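Local structure of VAO-type flavoprotein oxidase VAO615 (Myceliophthora thermophila, 6F72) at residues Lys545-Asp549 and Ser550-Val554. The protein is a secreted flavoprotein that carries a bicovalently bound FAD and is probably an oxidase, its reduced form reacting rapidly with oxygen, though no substrate has been identified. Numbering follows the deposited sequence.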
ATOM      1  N   LYS A 545       2.467  21.186 -13.767  1.00 26.21           N
ATOM      2  CA  LYS A 545       2.310  22.451 -13.031  1.00 26.55           C
ATOM      3  C   LYS A 545       3.236  22.541 -11.804  1.00 26.52           C
ATOM      4  O   LYS A 545       3.986  23.502 -11.671  1.00 26.90           O
ATOM      5  CB  LYS A 545       0.856  22.673 -12.617  1.00 26.36           C
ATOM      6  CG  LYS A 545       0.602  24.032 -11.977  1.00 26.81           C
ATOM      7  CD  LYS A 545      -0.880  24.274 -11.728  1.00 26.76           C
ATOM      8  CE  LYS A 545      -1.080  25.429 -10.755  1.00 27.11           C
ATOM      9  NZ  LYS A 545      -2.537  25.634 -10.510  1.00 27.19           N
ATOM     10  N   TYR A 546       3.168  21.533 -10.934  1.00 26.14           N
ATOM     11  CA  TYR A 546       3.878  21.508  -9.641  1.00 26.25           C
ATOM     12  C   TYR A 546       5.272  20.881  -9.662  1.00 26.44           C
ATOM     13  O   TYR A 546       6.044  21.021  -8.693  1.00 26.66           O
ATOM     14  CB  TYR A 546       3.003  20.837  -8.573  1.00 25.63           C
ATOM     15  CG  TYR A 546       1.771  21.645  -8.268  1.00 25.72           C
ATOM     16  CD1 TYR A 546       1.822  22.699  -7.345  1.00 26.11           C
ATOM     17  CD2 TYR A 546       0.557  21.394  -8.931  1.00 25.52           C
ATOM     18  CE1 TYR A 546       0.700  23.472  -7.072  1.00 26.20           C
ATOM     19  CE2 TYR A 546      -0.580  22.157  -8.663  1.00 25.60           C
ATOM     20  CZ  TYR A 546      -0.500  23.198  -7.731  1.00 26.01           C
ATOM     21  OH  TYR A 546      -1.607  23.974  -7.452  1.00 26.05           O
ATOM     22  N   ASP A 547       5.591  20.187 -10.752  1.00 26.51           N
ATOM     23  CA  ASP A 547       6.894  19.558 -10.925  1.00 26.70           C
ATOM     24  C   ASP A 547       7.340  19.641 -12.399  1.00 27.16           C
ATOM     25  O   ASP A 547       7.627  18.608 -13.021  1.00 26.92           O
ATOM     26  CB  ASP A 547       6.855  18.105 -10.396  1.00 26.17           C
ATOM     27  CG  ASP A 547       8.234  17.443 -10.343  1.00 26.29           C
ATOM     28  OD1 ASP A 547       9.249  18.165 -10.408  1.00 26.78           O
ATOM     29  OD2 ASP A 547       8.305  16.188 -10.250  1.00 25.90           O
ATOM     30  N   PRO A 548       7.436  20.873 -12.963  1.00 27.87           N
ATOM     31  CA  PRO A 548       7.754  21.000 -14.403  1.00 28.39           C
ATOM     32  C   PRO A 548       9.077  20.354 -14.836  1.00 28.77           C
ATOM     33  O   PRO A 548       9.203  19.958 -15.997  1.00 28.85           O
ATOM     34  CB  PRO A 548       7.823  22.510 -14.621  1.00 29.03           C
ATOM     35  CG  PRO A 548       8.123  23.080 -13.273  1.00 29.10           C
ATOM     36  CD  PRO A 548       7.389  22.196 -12.310  1.00 28.35           C
ATOM     37  N   ASP A 549      10.036  20.255 -13.907  1.00 28.95           N
ATOM     38  CA  ASP A 549      11.358  19.693 -14.177  1.00 29.40           C
ATOM     39  C   ASP A 549      11.458  18.204 -13.831  1.00 28.92           C
ATOM     40  O   ASP A 549      12.543  17.613 -13.911  1.00 28.98           O
ATOM     41  CB  ASP A 549      12.438  20.475 -13.403  1.00 30.00           C
ATOM     42  CG  ASP A 549      12.494  21.932 -13.788  1.00 30.82           C
ATOM     43  OD1 ASP A 549      12.581  22.239 -14.998  1.00 31.30           O
ATOM     44  OD2 ASP A 549      12.458  22.778 -12.869  1.00 31.13           O
ATOM     45  N   SER A 550      10.325  17.612 -13.450  1.00 28.36           N
ATOM     46  CA  SER A 550      10.232  16.194 -13.090  1.00 27.70           C
ATOM     47  C   SER A 550      11.314  15.786 -12.088  1.00 27.53           C
ATOM     48  O   SER A 550      12.092  14.848 -12.329  1.00 27.60           O
ATOM     49  CB  SER A 550      10.226  15.297 -14.347  1.00 27.86           C
ATOM     50  OG  SER A 550       9.261  15.748 -15.296  1.00 28.09           O
ATOM     51  N   VAL A 551      11.384  16.515 -10.976  1.00 27.35           N
ATOM     52  CA  VAL A 551      12.294  16.128  -9.893  1.00 27.12           C
ATOM     53  C   VAL A 551      11.792  14.878  -9.180  1.00 26.33           C
ATOM     54  O   VAL A 551      12.597  14.096  -8.679  1.00 26.30           O
ATOM     55  CB  VAL A 551      12.781  17.295  -8.937  1.00 27.59           C
ATOM     56  CG1 VAL A 551      12.334  18.679  -9.379  1.00 28.03           C
ATOM     57  CG2 VAL A 551      12.546  17.019  -7.443  1.00 27.30           C
ATOM     58  N   PHE A 552      10.477  14.673  -9.167  1.00 25.73           N
ATOM     59  CA  PHE A 552       9.942  13.477  -8.552  1.00 25.12           C
ATOM     60  C   PHE A 552       9.678  12.386  -9.586  1.00 24.83           C
ATOM     61  O   PHE A 552       8.973  12.601 -10.567  1.00 24.80           O
ATOM     62  CB  PHE A 552       8.720  13.772  -7.695  1.00 24.84           C
ATOM     63  CG  PHE A 552       8.942  14.861  -6.675  1.00 25.22           C
ATOM     64  CD1 PHE A 552       9.912  14.729  -5.687  1.00 25.30           C
ATOM     65  CD2 PHE A 552       8.164  16.026  -6.703  1.00 25.45           C
ATOM     66  CE1 PHE A 552      10.115  15.739  -4.753  1.00 25.71           C
ATOM     67  CE2 PHE A 552       8.354  17.037  -5.765  1.00 25.75           C
ATOM     68  CZ  PHE A 552       9.333  16.892  -4.784  1.00 25.93           C
ATOM     69  N   TYR A 553      10.302  11.233  -9.374  1.00 24.62           N
ATOM     70  CA  TYR A 553      10.092  10.069 -10.229  1.00 24.18           C
ATOM     71  C   TYR A 553       9.734   8.856  -9.378  1.00 23.63           C
ATOM     72  O   TYR A 553      10.421   8.550  -8.398  1.00 23.59           O
ATOM     73  CB  TYR A 553      11.347   9.780 -11.073  1.00 24.60           C
ATOM     74  CG  TYR A 553      11.332   8.379 -11.660  1.00 24.61           C
ATOM     75  CD1 TYR A 553      10.701   8.124 -12.880  1.00 24.59           C
ATOM     76  CD2 TYR A 553      11.889   7.302 -10.962  1.00 24.44           C
ATOM     77  CE1 TYR A 553      10.658   6.837 -13.405  1.00 24.69           C
ATOM     78  CE2 TYR A 553      11.856   6.011 -11.477  1.00 24.44           C
ATOM     79  CZ  TYR A 553      11.230   5.791 -12.697  1.00 24.56           C
ATOM     80  OH  TYR A 553      11.188   4.528 -13.206  1.00 24.67           O
ATOM     81  N   VAL A 554       8.678   8.153  -9.771  1.00 23.09           N
ATOM     82  CA  VAL A 554       8.406   6.795  -9.282  1.00 22.67           C
ATOM     83  C   VAL A 554       8.012   5.943 -10.489  1.00 22.64           C
ATOM     84  O   VAL A 554       7.338   6.442 -11.403  1.00 22.90           O
ATOM     85  CB  VAL A 554       7.312   6.729  -8.169  1.00 22.36           C
ATOM     86  CG1 VAL A 554       7.796   7.307  -6.838  1.00 22.39           C
ATOM     87  CG2 VAL A 554       6.020   7.427  -8.593  1.00 22.31           C
TER
HETATM   88  O   HOH W   1      10.517  17.485 -16.851  1.00 36.84           O
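The carboxylate of D547 shows how one buried acidic group can hold the chain that follows it: its two oxygens take the consecutive amides of V551 and F552. D547 OD1 accepts the N-H of V551 through its syn lone pair, with V551 N at 2.8 Å. The second oxygen, D547 OD2, lies 2.9 Å from F552 N, which also comes from the syn side but 20° out of the carboxylate plane. CG stands anti to the backbone N (chi1 -171°), which carries the group from the start of the turn across to the backbone of the two residues that follow the turn. V551 CG1 comes to 3.3 Å from D547 OD1 in a nearly eclipsed side chain, so the fit there is tight and its detail doubtful. The CB of F552 is 3.5 Å from D547 OD2, with the phenyl ring set obliquely to that oxygen.

The main chain of the same residue closes a type I beta turn, D547 to S550, by a bond of 2.9 Å from S550 N to D547 O. One water bridges P548 O and S550 OG on the turn.

Further out, K543, in the last turns of helix 536-546, makes a salt bridge to D547 OD2 and a hydrogen bond to F552 O. V551 and F552 pack on L140 of helix 133-146, and F552 reaches I150 and I152, while V554 touches the FAD. This places the turn between the end of the helix and the cofactor pocket, in the berberine-like region.

With two amide donors and a lysine around it, the buried carboxylate is probably held as the anion, its charge offset at the bend that follows the helix.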